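Local coordinates for protein TBC1 domain family member 22A (Homo sapiens, PDB 2QFZ) that probably acts as a GTPase-activating protein for Rab family GTPases through its TBC domain, and forms homodimers, at residues Ser225-Gln230 and Phe288-Arg293; Arg233-His238 and Lys294-Glu299; Ala87-Tyr92 and Leu134-Ile139; Arg80-Tyr85 and Leu184-Ala189. One frame throughout, in Å; residues are numbered along the deposited sequence.

The four contacts fall into two touching pairs on opposite sides of the centre of this all-helical domain. Contacts 1 and 2, with centres 10 Å apart, share helix 229-237 and bind it to two helices that follow each other, 276-291 and 293-298. Contact 1 lies at the surface and relies on a salt bridge; contact 2, partly buried, sets a histidine ring against backbone carbonyls. Contacts 3 and 4, with centres 12 Å apart, share helix 74-91. Contact 4 is buried and combines close helix packing with a tyrosine-glutamate hydrogen bond, whereas contact 3 is a surface contact made of aliphatic and aromatic groups. About 42 Å separates the centres of contacts 1 and 3.

Contact 1. Residues Ser225-Gln230 and Phe288-Arg293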
# COMPACT_ATOMS: atom_id res chain seq x y z
N SER A 225 -1.76 -23.09 8.14
CA SER A 225 -1.79 -24.50 8.55
C SER A 225 -1.38 -24.64 10.00
O SER A 225 -1.90 -25.50 10.70
CB SER A 225 -0.89 -25.37 7.68
OG SER A 225 0.46 -25.06 7.85
N ARG A 226 -0.46 -23.77 10.44
CA ARG A 226 0.06 -23.76 11.82
C ARG A 226 -0.81 -22.97 12.81
O ARG A 226 -0.92 -23.36 13.97
CB ARG A 226 1.51 -23.22 11.88
CG ARG A 226 2.55 -24.04 11.12
CD ARG A 226 3.95 -23.43 11.24
N ILE A 227 -1.42 -21.87 12.40
CA ILE A 227 -2.15 -21.06 13.39
C ILE A 227 -3.62 -21.39 13.49
O ILE A 227 -4.25 -21.07 14.51
CB ILE A 227 -1.96 -19.51 13.19
CG1 ILE A 227 -2.56 -19.03 11.86
CG2 ILE A 227 -0.51 -19.15 13.34
CD1 ILE A 227 -3.20 -17.67 11.91
N ASP A 228 -4.18 -21.99 12.44
CA ASP A 228 -5.60 -22.25 12.34
C ASP A 228 -5.84 -23.39 11.39
O ASP A 228 -6.25 -23.21 10.23
CB ASP A 228 -6.35 -21.00 11.90
CG ASP A 228 -7.77 -20.99 12.38
OD1 ASP A 228 -8.36 -22.07 12.54
OD2 ASP A 228 -8.32 -19.88 12.58
N GLU A 229 -5.57 -24.58 11.89
CA GLU A 229 -5.55 -25.76 11.09
C GLU A 229 -6.97 -26.10 10.70
O GLU A 229 -7.18 -26.70 9.66
CB GLU A 229 -4.88 -26.91 11.87
N GLN A 230 -7.95 -25.68 11.49
CA GLN A 230 -9.35 -25.92 11.15
C GLN A 230 -9.77 -25.12 9.89
O GLN A 230 -10.34 -25.69 8.95
CB GLN A 230 -10.25 -25.61 12.34
CG GLN A 230 -11.63 -26.18 12.22
CD GLN A 230 -12.53 -25.83 13.39
OE1 GLN A 230 -12.12 -25.20 14.38
NE2 GLN A 230 -13.80 -26.23 13.28
N PHE A 288 -6.21 -11.57 8.63
CA PHE A 288 -7.38 -11.18 7.85
C PHE A 288 -8.25 -12.41 7.54
O PHE A 288 -9.48 -12.38 7.70
CB PHE A 288 -6.93 -10.49 6.56
CG PHE A 288 -7.99 -9.80 5.82
CD1 PHE A 288 -8.75 -8.79 6.41
CD2 PHE A 288 -8.24 -10.12 4.50
CE1 PHE A 288 -9.74 -8.10 5.69
CE2 PHE A 288 -9.23 -9.43 3.76
CZ PHE A 288 -9.97 -8.44 4.35
N LEU A 289 -7.61 -13.50 7.15
CA LEU A 289 -8.32 -14.73 6.89
C LEU A 289 -9.06 -15.28 8.15
O LEU A 289 -10.25 -15.60 8.09
CB LEU A 289 -7.35 -15.77 6.29
CG LEU A 289 -7.94 -17.05 5.72
CD1 LEU A 289 -8.95 -16.82 4.62
CD2 LEU A 289 -6.79 -17.92 5.24
N VAL A 290 -8.36 -15.36 9.27
CA VAL A 290 -8.91 -16.01 10.44
C VAL A 290 -9.86 -15.11 11.22
O VAL A 290 -10.60 -15.62 12.04
CB VAL A 290 -7.83 -16.72 11.35
CG1 VAL A 290 -7.07 -17.77 10.54
CG2 VAL A 290 -6.88 -15.76 12.04
N ARG A 291 -9.89 -13.80 10.91
CA ARG A 291 -10.93 -12.87 11.36
C ARG A 291 -12.33 -13.38 10.98
O ARG A 291 -13.28 -13.23 11.76
CB ARG A 291 -10.65 -11.45 10.82
CG ARG A 291 -11.83 -10.45 10.80
CD ARG A 291 -12.20 -9.87 12.19
NE ARG A 291 -13.38 -8.99 12.07
CZ ARG A 291 -14.66 -9.41 12.05
NH1 ARG A 291 -14.96 -10.70 12.14
NH2 ARG A 291 -15.64 -8.53 11.95
N TRP A 292 -12.48 -14.01 9.81
CA TRP A 292 -13.82 -14.56 9.43
C TRP A 292 -13.88 -16.06 9.50
O TRP A 292 -14.59 -16.70 8.73
CB TRP A 292 -14.22 -14.10 8.05
CG TRP A 292 -14.65 -12.67 8.05
CD1 TRP A 292 -15.89 -12.17 8.42
CD2 TRP A 292 -13.87 -11.57 7.67
NE1 TRP A 292 -15.90 -10.81 8.28
CE2 TRP A 292 -14.67 -10.42 7.82
CE3 TRP A 292 -12.56 -11.43 7.22
CZ2 TRP A 292 -14.20 -9.16 7.53
CZ3 TRP A 292 -12.11 -10.20 6.93
CH2 TRP A 292 -12.92 -9.06 7.09
N ARG A 293 -13.15 -16.63 10.44
CA ARG A 293 -13.10 -18.05 10.53
C ARG A 293 -14.52 -18.63 10.69
O ARG A 293 -14.80 -19.69 10.13
CB ARG A 293 -12.16 -18.50 11.64
CG ARG A 293 -12.51 -18.08 13.05
CD ARG A 293 -11.51 -18.67 14.07
NE ARG A 293 -11.14 -20.06 13.79
CZ ARG A 293 -11.81 -21.15 14.20
NH1 ARG A 293 -12.92 -21.07 14.93
NH2 ARG A 293 -11.34 -22.35 13.86
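The guanidinium of Arg-293 meets the carboxylate of Asp-228 edge to edge, the two planes only 15° apart, and the amide of Gln-230 brings its oxygen to the edge beyond NH2, its plane turned 59° against the guanidinium. Within 288-293 the rings use their faces instead: CZ3 of Trp-292 sits over one face of Phe-288, and CG of Arg-291 lies over one face of Trp-292. In this helical Rab-GAP TBC domain the contact ties the break between helices 211-227 and 229-237 to the junction of helices 276-291 and 293-298. Asp-228 suits that break because it is the N-cap of helix 229-237, where its OD1 also accepts a weak hydrogen bond from the backbone N of Val-231. Arg-293 grips it side-on with two nitrogens: NE donates to Asp-228 OD2 at 3.1 Å and NH2 to Asp-228 OD1 at 3.3 Å. Both oxygens use their syn lone pairs, and the bend of the arginine chain at chi3 (-41°) turns NE and NH2 together to face them. The arginine and the helix start would both be expected to stabilise the charged carboxylate. Beside the carboxylate, Val-290 offers an apolar flank, its CG1 lying 3.6 Å from Asp-228 CB. Ile-227 CD1 reaches the same methyl, Val-290 CG1, at 4.1 Å, and Ile-227 also packs on Leu-332. Arg-293 NH2 gives its other N-H to Gln-230 OE1 at 3.0 Å, approaching from above the amide plane although OE1 lies in the plane of the guanidinium.

Contact 2. Residues Arg233-His238 and Lys294-Glu299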
# COMPACT_ATOMS: atom_id res chain seq x y z
N ARG A 233 -7.98 -26.82 6.72
CA ARG A 233 -8.60 -28.05 6.26
C ARG A 233 -9.96 -27.86 5.65
O ARG A 233 -10.31 -28.57 4.70
CB ARG A 233 -8.70 -29.07 7.41
CG ARG A 233 -7.37 -29.42 8.01
CD ARG A 233 -7.45 -30.61 8.93
NE ARG A 233 -6.11 -30.97 9.36
CZ ARG A 233 -5.80 -32.01 10.14
NH1 ARG A 233 -6.75 -32.83 10.59
NH2 ARG A 233 -4.52 -32.23 10.46
N HIS A 234 -10.74 -26.92 6.17
CA HIS A 234 -11.98 -26.57 5.55
C HIS A 234 -11.75 -26.04 4.11
O HIS A 234 -12.49 -26.39 3.16
CB HIS A 234 -12.71 -25.56 6.45
CG HIS A 234 -14.05 -25.14 5.96
ND1 HIS A 234 -15.21 -25.83 6.24
CD2 HIS A 234 -14.43 -24.07 5.22
CE1 HIS A 234 -16.24 -25.21 5.69
NE2 HIS A 234 -15.79 -24.14 5.06
N LEU A 235 -10.71 -25.23 3.90
CA LEU A 235 -10.43 -24.72 2.53
C LEU A 235 -10.12 -25.91 1.63
O LEU A 235 -10.63 -26.01 0.53
CB LEU A 235 -9.30 -23.69 2.50
CG LEU A 235 -9.62 -22.38 3.21
CD1 LEU A 235 -8.41 -21.50 3.29
CD2 LEU A 235 -10.75 -21.63 2.58
N ASP A 236 -9.29 -26.83 2.12
CA ASP A 236 -8.92 -28.07 1.39
C ASP A 236 -10.12 -28.95 1.14
O ASP A 236 -10.34 -29.42 0.02
CB ASP A 236 -7.88 -28.85 2.22
CG ASP A 236 -7.33 -30.12 1.49
OD1 ASP A 236 -6.86 -30.01 0.35
OD2 ASP A 236 -7.34 -31.23 2.09
N GLN A 237 -10.90 -29.17 2.19
CA GLN A 237 -12.15 -29.95 2.09
C GLN A 237 -13.06 -29.41 0.97
O GLN A 237 -13.67 -30.16 0.24
CB GLN A 237 -12.86 -29.94 3.47
CG GLN A 237 -14.05 -30.89 3.64
CD GLN A 237 -13.68 -32.37 3.40
OE1 GLN A 237 -12.59 -32.83 3.77
NE2 GLN A 237 -14.57 -33.09 2.75
N HIS A 238 -13.14 -28.10 0.81
CA HIS A 238 -14.05 -27.52 -0.19
C HIS A 238 -13.35 -27.02 -1.46
O HIS A 238 -13.89 -26.21 -2.19
CB HIS A 238 -14.88 -26.42 0.49
CG HIS A 238 -15.73 -26.96 1.59
ND1 HIS A 238 -15.25 -27.14 2.88
CD2 HIS A 238 -16.98 -27.48 1.57
CE1 HIS A 238 -16.19 -27.72 3.60
NE2 HIS A 238 -17.25 -27.93 2.84
N LYS A 294 -15.41 -17.93 11.41
CA LYS A 294 -16.79 -18.38 11.68
C LYS A 294 -17.61 -18.50 10.41
O LYS A 294 -18.19 -19.54 10.13
CB LYS A 294 -17.48 -17.40 12.66
CG LYS A 294 -19.02 -17.58 12.85
N GLU A 295 -17.66 -17.42 9.63
CA GLU A 295 -18.31 -17.44 8.33
C GLU A 295 -17.68 -18.41 7.29
O GLU A 295 -18.39 -18.95 6.47
CB GLU A 295 -18.36 -16.03 7.76
CG GLU A 295 -19.21 -15.04 8.56
CD GLU A 295 -18.44 -14.18 9.56
OE1 GLU A 295 -17.47 -14.66 10.20
OE2 GLU A 295 -18.82 -12.99 9.70
N ILE A 296 -16.35 -18.61 7.32
CA ILE A 296 -15.64 -19.59 6.48
C ILE A 296 -16.07 -21.02 6.79
O ILE A 296 -16.46 -21.76 5.91
CB ILE A 296 -14.07 -19.50 6.64
CG1 ILE A 296 -13.51 -18.24 5.99
CG2 ILE A 296 -13.35 -20.74 6.06
CD1 ILE A 296 -12.03 -17.94 6.38
N LEU A 297 -15.96 -21.40 8.04
CA LEU A 297 -16.31 -22.73 8.51
C LEU A 297 -17.82 -23.12 8.41
O LEU A 297 -18.14 -24.31 8.37
CB LEU A 297 -15.84 -22.87 9.95
CG LEU A 297 -14.30 -22.86 10.13
CD1 LEU A 297 -13.91 -22.57 11.61
CD2 LEU A 297 -13.71 -24.16 9.67
N GLU A 298 -18.70 -22.12 8.33
CA GLU A 298 -20.13 -22.32 8.12
C GLU A 298 -20.46 -22.45 6.64
O GLU A 298 -21.53 -22.98 6.28
CB GLU A 298 -20.91 -21.13 8.67
N GLU A 299 -19.57 -21.94 5.77
CA GLU A 299 -19.77 -22.01 4.34
C GLU A 299 -19.30 -23.34 3.77
O GLU A 299 -18.13 -23.69 3.90
CB GLU A 299 -19.04 -20.84 3.66
CG GLU A 299 -19.30 -20.74 2.20
CD GLU A 299 -20.76 -20.61 1.90
OE1 GLU A 299 -21.30 -19.49 2.05
OE2 GLU A 299 -21.38 -21.63 1.50
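His-234 pushes its imidazole into the end of helix 293-298, where the CA of Leu-297 lies over one ring face, 3.8 Å from the ring centroid, in a CH-pi contact. The opposite face carries ND1 of His-238. With CG anti to the backbone N (chi1 -178°), the His-234 ring reaches straight to the second helix, and its NE2 gives a weak, bent hydrogen bond to Glu-299 O at 2.7 Å. Ile-296 O is marginally closer, 2.6 Å from His-234 NE2, but badly placed for a bond. Ile-296 CG2 touches ring atom CD2 of His-234 at 3.6 Å, and Leu-297 CD2 touches His-234 CB, at the root of the ring, at 3.7 Å. These two helices of the Rab-GAP TBC domain run roughly alongside each other, 33° apart, and His-234 stands opposite the last turn of helix 293-298, whose carbonyls would probably polarise its N-H. Histidine suits the place: its flat ring fits between Leu-297 and His-238 yet offers an N-H to these carbonyls. His-238, the first residue beyond its helix, places CG beside the backbone N (chi1 -62°), folding the ring back until ND1 donates to His-234 O at 2.9 Å; the backbone N-H of His-238 reaches that oxygen from the opposite face of its plane. With an alanine replacing His-234, Glu-299 O is likely to lose its ring donor and a gap to open between His-238 and Leu-297.

Contact 3. Residues Ala87-Tyr92 and Leu134-Ile139; sequences AFIEHY and LFIWAI
Ile-136 is the knot of the tight part, its two branches serving different partners. CG1 lies beside the backbone N, anti to the carbonyl carbon (chi1 -74°), and carries CD1 to Ile-89, where it meets CG1 at 3.8 Å. The other branch, CG2, comes obliquely to Phe-88, 3.9 Å from CD2. A branched aliphatic residue suits this place because it can fill the space between helices 74-91 and 124-140 in two directions at once, and Tyr-192 of helix 181-200 covers it further within the Rab-GAP TBC fold. The outer part is different. Tyr-92 is exposed, and the residues that follow it are not modelled. Its ring receives the CD1 methyl of Ile-139 over one face, with His-91 ND1 over the other; the modelled spacing of methyl and ring is too short to be trusted. CD1 of Tyr-92 also lies 4.3 Å from Ile-136 CG1, a looser touch. Arg-140 borders this side, making a cation-pi contact with Phe-88 and a weak hydrogen bond with the Tyr-92 hydroxyl. Between the two segments themselves the chemistry is apolar, so their fit probably depends on shape more than on directed bonds, Arg-140 adding the polar links at the outer side.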
# COMPACT_ATOMS: atom_id res chain seq x y z
N ALA A 87 12.94 15.80 -14.90
CA ALA A 87 13.83 15.35 -15.98
C ALA A 87 13.39 14.03 -16.62
O ALA A 87 13.59 13.85 -17.80
CB ALA A 87 15.30 15.25 -15.48
N PHE A 88 12.82 13.10 -15.84
CA PHE A 88 12.30 11.88 -16.45
C PHE A 88 11.15 12.22 -17.37
O PHE A 88 11.07 11.70 -18.45
CB PHE A 88 11.81 10.81 -15.44
CG PHE A 88 12.84 10.31 -14.50
CD1 PHE A 88 14.20 10.46 -14.75
CD2 PHE A 88 12.44 9.64 -13.34
CE1 PHE A 88 15.14 9.98 -13.84
CE2 PHE A 88 13.33 9.14 -12.44
CZ PHE A 88 14.70 9.30 -12.68
N ILE A 89 10.24 13.09 -16.93
CA ILE A 89 9.06 13.44 -17.73
C ILE A 89 9.46 14.03 -19.09
O ILE A 89 8.92 13.66 -20.15
CB ILE A 89 8.14 14.47 -17.00
CG1 ILE A 89 7.57 13.92 -15.70
CG2 ILE A 89 6.99 14.88 -17.92
CD1 ILE A 89 6.64 14.88 -15.03
N GLU A 90 10.40 14.97 -19.04
CA GLU A 90 10.93 15.59 -20.23
C GLU A 90 11.55 14.55 -21.17
O GLU A 90 11.28 14.57 -22.36
CB GLU A 90 11.96 16.67 -19.86
CG GLU A 90 11.97 17.89 -20.78
CD GLU A 90 10.57 18.49 -20.94
OE1 GLU A 90 9.88 18.69 -19.90
OE2 GLU A 90 10.16 18.74 -22.11
N HIS A 91 12.36 13.64 -20.62
CA HIS A 91 13.15 12.69 -21.42
C HIS A 91 12.28 11.60 -22.06
O HIS A 91 12.56 11.15 -23.16
CB HIS A 91 14.23 12.03 -20.56
CG HIS A 91 15.26 11.27 -21.34
ND1 HIS A 91 15.00 10.05 -21.93
CD2 HIS A 91 16.56 11.54 -21.58
CE1 HIS A 91 16.10 9.61 -22.52
NE2 HIS A 91 17.06 10.49 -22.33
N TYR A 92 11.27 11.16 -21.33
CA TYR A 92 10.30 10.22 -21.83
C TYR A 92 9.04 10.99 -22.21
O TYR A 92 8.30 10.56 -23.09
CB TYR A 92 9.96 9.19 -20.77
CG TYR A 92 11.15 8.51 -20.11
CD1 TYR A 92 11.46 8.74 -18.77
CD2 TYR A 92 11.96 7.62 -20.83
CE1 TYR A 92 12.53 8.13 -18.16
CE2 TYR A 92 13.05 6.98 -20.23
CZ TYR A 92 13.34 7.25 -18.90
OH TYR A 92 14.41 6.62 -18.29
N LEU A 134 2.98 5.74 -13.56
CA LEU A 134 3.03 4.30 -13.84
C LEU A 134 3.82 4.00 -15.13
O LEU A 134 4.67 3.11 -15.15
CB LEU A 134 1.58 3.72 -13.87
CG LEU A 134 0.90 3.61 -12.50
CD1 LEU A 134 -0.58 3.38 -12.62
CD2 LEU A 134 1.59 2.51 -11.70
N PHE A 135 3.63 4.80 -16.16
CA PHE A 135 4.44 4.68 -17.39
C PHE A 135 5.96 4.91 -17.16
O PHE A 135 6.81 4.13 -17.65
CB PHE A 135 3.88 5.63 -18.48
CG PHE A 135 4.57 5.52 -19.81
CD1 PHE A 135 4.14 4.60 -20.75
CD2 PHE A 135 5.64 6.34 -20.13
CE1 PHE A 135 4.80 4.47 -21.98
CE2 PHE A 135 6.29 6.21 -21.37
CZ PHE A 135 5.86 5.28 -22.29
N ILE A 136 6.31 5.94 -16.39
CA ILE A 136 7.73 6.20 -16.08
C ILE A 136 8.35 5.08 -15.22
O ILE A 136 9.45 4.59 -15.50
CB ILE A 136 7.92 7.60 -15.42
CG1 ILE A 136 7.77 8.71 -16.48
CG2 ILE A 136 9.28 7.75 -14.73
CD1 ILE A 136 7.72 10.12 -15.88
N TRP A 137 7.63 4.65 -14.18
CA TRP A 137 8.09 3.51 -13.36
C TRP A 137 8.40 2.26 -14.24
O TRP A 137 9.44 1.61 -14.07
CB TRP A 137 7.09 3.17 -12.25
CG TRP A 137 7.69 2.24 -11.32
CD1 TRP A 137 8.40 2.54 -10.20
CD2 TRP A 137 7.71 0.82 -11.43
NE1 TRP A 137 8.85 1.38 -9.59
CE2 TRP A 137 8.44 0.31 -10.33
CE3 TRP A 137 7.14 -0.10 -12.35
CZ2 TRP A 137 8.64 -1.05 -10.13
CZ3 TRP A 137 7.38 -1.46 -12.15
CH2 TRP A 137 8.11 -1.91 -11.05
N ALA A 138 7.49 1.96 -15.17
CA ALA A 138 7.55 0.77 -16.03
C ALA A 138 8.74 0.81 -16.98
O ALA A 138 9.46 -0.16 -17.09
CB ALA A 138 6.27 0.63 -16.81
N ILE A 139 8.98 1.94 -17.64
CA ILE A 139 10.14 2.01 -18.53
C ILE A 139 11.48 2.00 -17.75
O ILE A 139 12.46 1.50 -18.24
CB ILE A 139 10.04 3.17 -19.58
CG1 ILE A 139 10.19 4.53 -18.93
CG2 ILE A 139 8.68 3.09 -20.35
CD1 ILE A 139 9.68 5.68 -19.81

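Contact 4. Residues Arg80-Tyr85 and Leu184-Ala189; sequences RKQKEY and LCNIEA
Gln-82 comes down on Ala-189 where helices 74-91 and 181-200 of the Rab-GAP TBC fold cross almost at a right angle, 91° between the short segments. Alanine suits the crossing point: its small side chain lets the CA atoms of Gln-82 and Ala-189 approach to 5.4 Å, with Gln-82 CG 3.6 Å from Ala-189 CB. Beyond CG the glutamine runs extended, and its amide stacks on that of Asn-186, the planes 13° apart; its NE2 is hydrogen-bonded to Asp-190 OD1. One turn later comes Tyr-85, buried, which needs length as well as a polar tip. Its CG lies anti to the backbone N (chi1 176°), sending the ring across the second helix, past Ala-189 to Glu-188, with CD2 3.7 Å from Ala-189 CA. At the far end OH donates to Glu-188 OE2, whose carboxylate plane is steeply turned against the ring. A phenylalanine here, lacking the hydroxyl, would probably leave the Glu-188 carboxylate less firmly fixed in rotation. Glu-188 OE1 forms a salt bridge with Arg-132. The OH-to-OE2 bond of Tyr-85 and Glu-188 measures 2.6 Å and uses the anti lone pair of OE2, an atom lying at the edge of the tyrosine ring in its plane.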
# COMPACT_ATOMS: atom_id res chain seq x y z
N ARG A 80 15.87 18.68 -5.15
CA ARG A 80 16.69 17.93 -6.13
C ARG A 80 16.02 16.64 -6.61
O ARG A 80 16.05 16.34 -7.80
CB ARG A 80 18.11 17.70 -5.59
CG ARG A 80 18.79 19.06 -5.39
CD ARG A 80 20.22 19.02 -5.31
NE ARG A 80 20.78 19.17 -3.97
CZ ARG A 80 21.70 20.09 -3.62
NH1 ARG A 80 22.19 20.08 -2.40
NH2 ARG A 80 22.12 21.01 -4.45
N LYS A 81 15.36 15.90 -5.71
CA LYS A 81 14.63 14.67 -6.14
C LYS A 81 13.44 15.00 -7.03
O LYS A 81 13.17 14.31 -7.98
CB LYS A 81 14.22 13.83 -4.94
CG LYS A 81 15.38 13.19 -4.22
CD LYS A 81 14.92 12.24 -3.16
CE LYS A 81 16.08 11.59 -2.40
NZ LYS A 81 15.62 10.63 -1.34
N GLN A 82 12.73 16.09 -6.73
CA GLN A 82 11.65 16.51 -7.60
C GLN A 82 12.17 16.87 -9.01
O GLN A 82 11.62 16.42 -10.00
CB GLN A 82 10.88 17.68 -6.98
CG GLN A 82 9.90 17.26 -5.86
CD GLN A 82 9.53 18.40 -4.96
OE1 GLN A 82 10.08 19.51 -5.08
NE2 GLN A 82 8.61 18.15 -4.04
N LYS A 83 13.25 17.66 -9.09
CA LYS A 83 13.84 17.99 -10.39
C LYS A 83 14.27 16.75 -11.15
O LYS A 83 14.15 16.70 -12.35
CB LYS A 83 15.05 18.92 -10.22
CG LYS A 83 14.64 20.31 -9.80
CD LYS A 83 15.82 21.26 -9.79
CE LYS A 83 15.37 22.62 -9.31
NZ LYS A 83 14.20 23.13 -10.11
N GLU A 84 14.78 15.74 -10.45
CA GLU A 84 15.22 14.50 -11.14
C GLU A 84 14.03 13.82 -11.84
O GLU A 84 14.15 13.31 -12.95
CB GLU A 84 15.92 13.56 -10.15
CG GLU A 84 16.33 12.24 -10.72
N TYR A 85 12.86 13.83 -11.18
CA TYR A 85 11.67 13.24 -11.73
C TYR A 85 11.18 14.05 -12.92
O TYR A 85 10.79 13.50 -13.92
CB TYR A 85 10.56 13.14 -10.66
CG TYR A 85 9.25 12.60 -11.23
CD1 TYR A 85 9.11 11.27 -11.55
CD2 TYR A 85 8.16 13.44 -11.47
CE1 TYR A 85 7.93 10.77 -12.11
CE2 TYR A 85 6.96 12.94 -12.00
CZ TYR A 85 6.86 11.60 -12.32
OH TYR A 85 5.67 11.07 -12.85
N LEU A 184 0.79 20.55 -7.58
CA LEU A 184 0.40 19.22 -8.13
C LEU A 184 1.56 18.40 -8.80
O LEU A 184 1.64 17.18 -8.61
CB LEU A 184 -0.74 19.41 -9.12
CG LEU A 184 -1.94 18.47 -9.16
CD1 LEU A 184 -2.58 18.32 -7.79
CD2 LEU A 184 -2.92 19.01 -10.20
N CYS A 185 2.45 19.05 -9.58
CA CYS A 185 3.68 18.38 -10.07
C CYS A 185 4.59 17.90 -8.95
O CYS A 185 5.24 16.85 -9.10
CB CYS A 185 4.53 19.30 -10.96
SG CYS A 185 3.69 19.81 -12.39
N ASN A 186 4.70 18.71 -7.89
CA ASN A 186 5.51 18.35 -6.72
C ASN A 186 4.96 17.11 -6.00
O ASN A 186 5.72 16.22 -5.63
CB ASN A 186 5.61 19.50 -5.75
CG ASN A 186 6.63 20.56 -6.19
OD1 ASN A 186 7.30 20.43 -7.23
ND2 ASN A 186 6.73 21.61 -5.41
N ILE A 187 3.65 17.08 -5.83
CA ILE A 187 2.95 15.92 -5.31
C ILE A 187 3.18 14.67 -6.15
O ILE A 187 3.40 13.62 -5.60
CB ILE A 187 1.43 16.17 -5.19
CG1 ILE A 187 1.15 17.19 -4.09
CG2 ILE A 187 0.68 14.85 -4.89
CD1 ILE A 187 -0.29 17.73 -4.09
N GLU A 188 3.14 14.81 -7.48
CA GLU A 188 3.37 13.72 -8.40
C GLU A 188 4.77 13.14 -8.25
O GLU A 188 4.91 11.87 -8.22
CB GLU A 188 3.07 14.14 -9.87
CG GLU A 188 3.48 13.09 -10.90
CD GLU A 188 3.25 13.48 -12.36
OE1 GLU A 188 2.51 14.40 -12.61
OE2 GLU A 188 3.80 12.80 -13.27
N ALA A 189 5.79 14.01 -8.13
CA ALA A 189 7.17 13.56 -7.90
C ALA A 189 7.30 12.80 -6.58
O ALA A 189 7.90 11.75 -6.52
CB ALA A 189 8.18 14.76 -7.88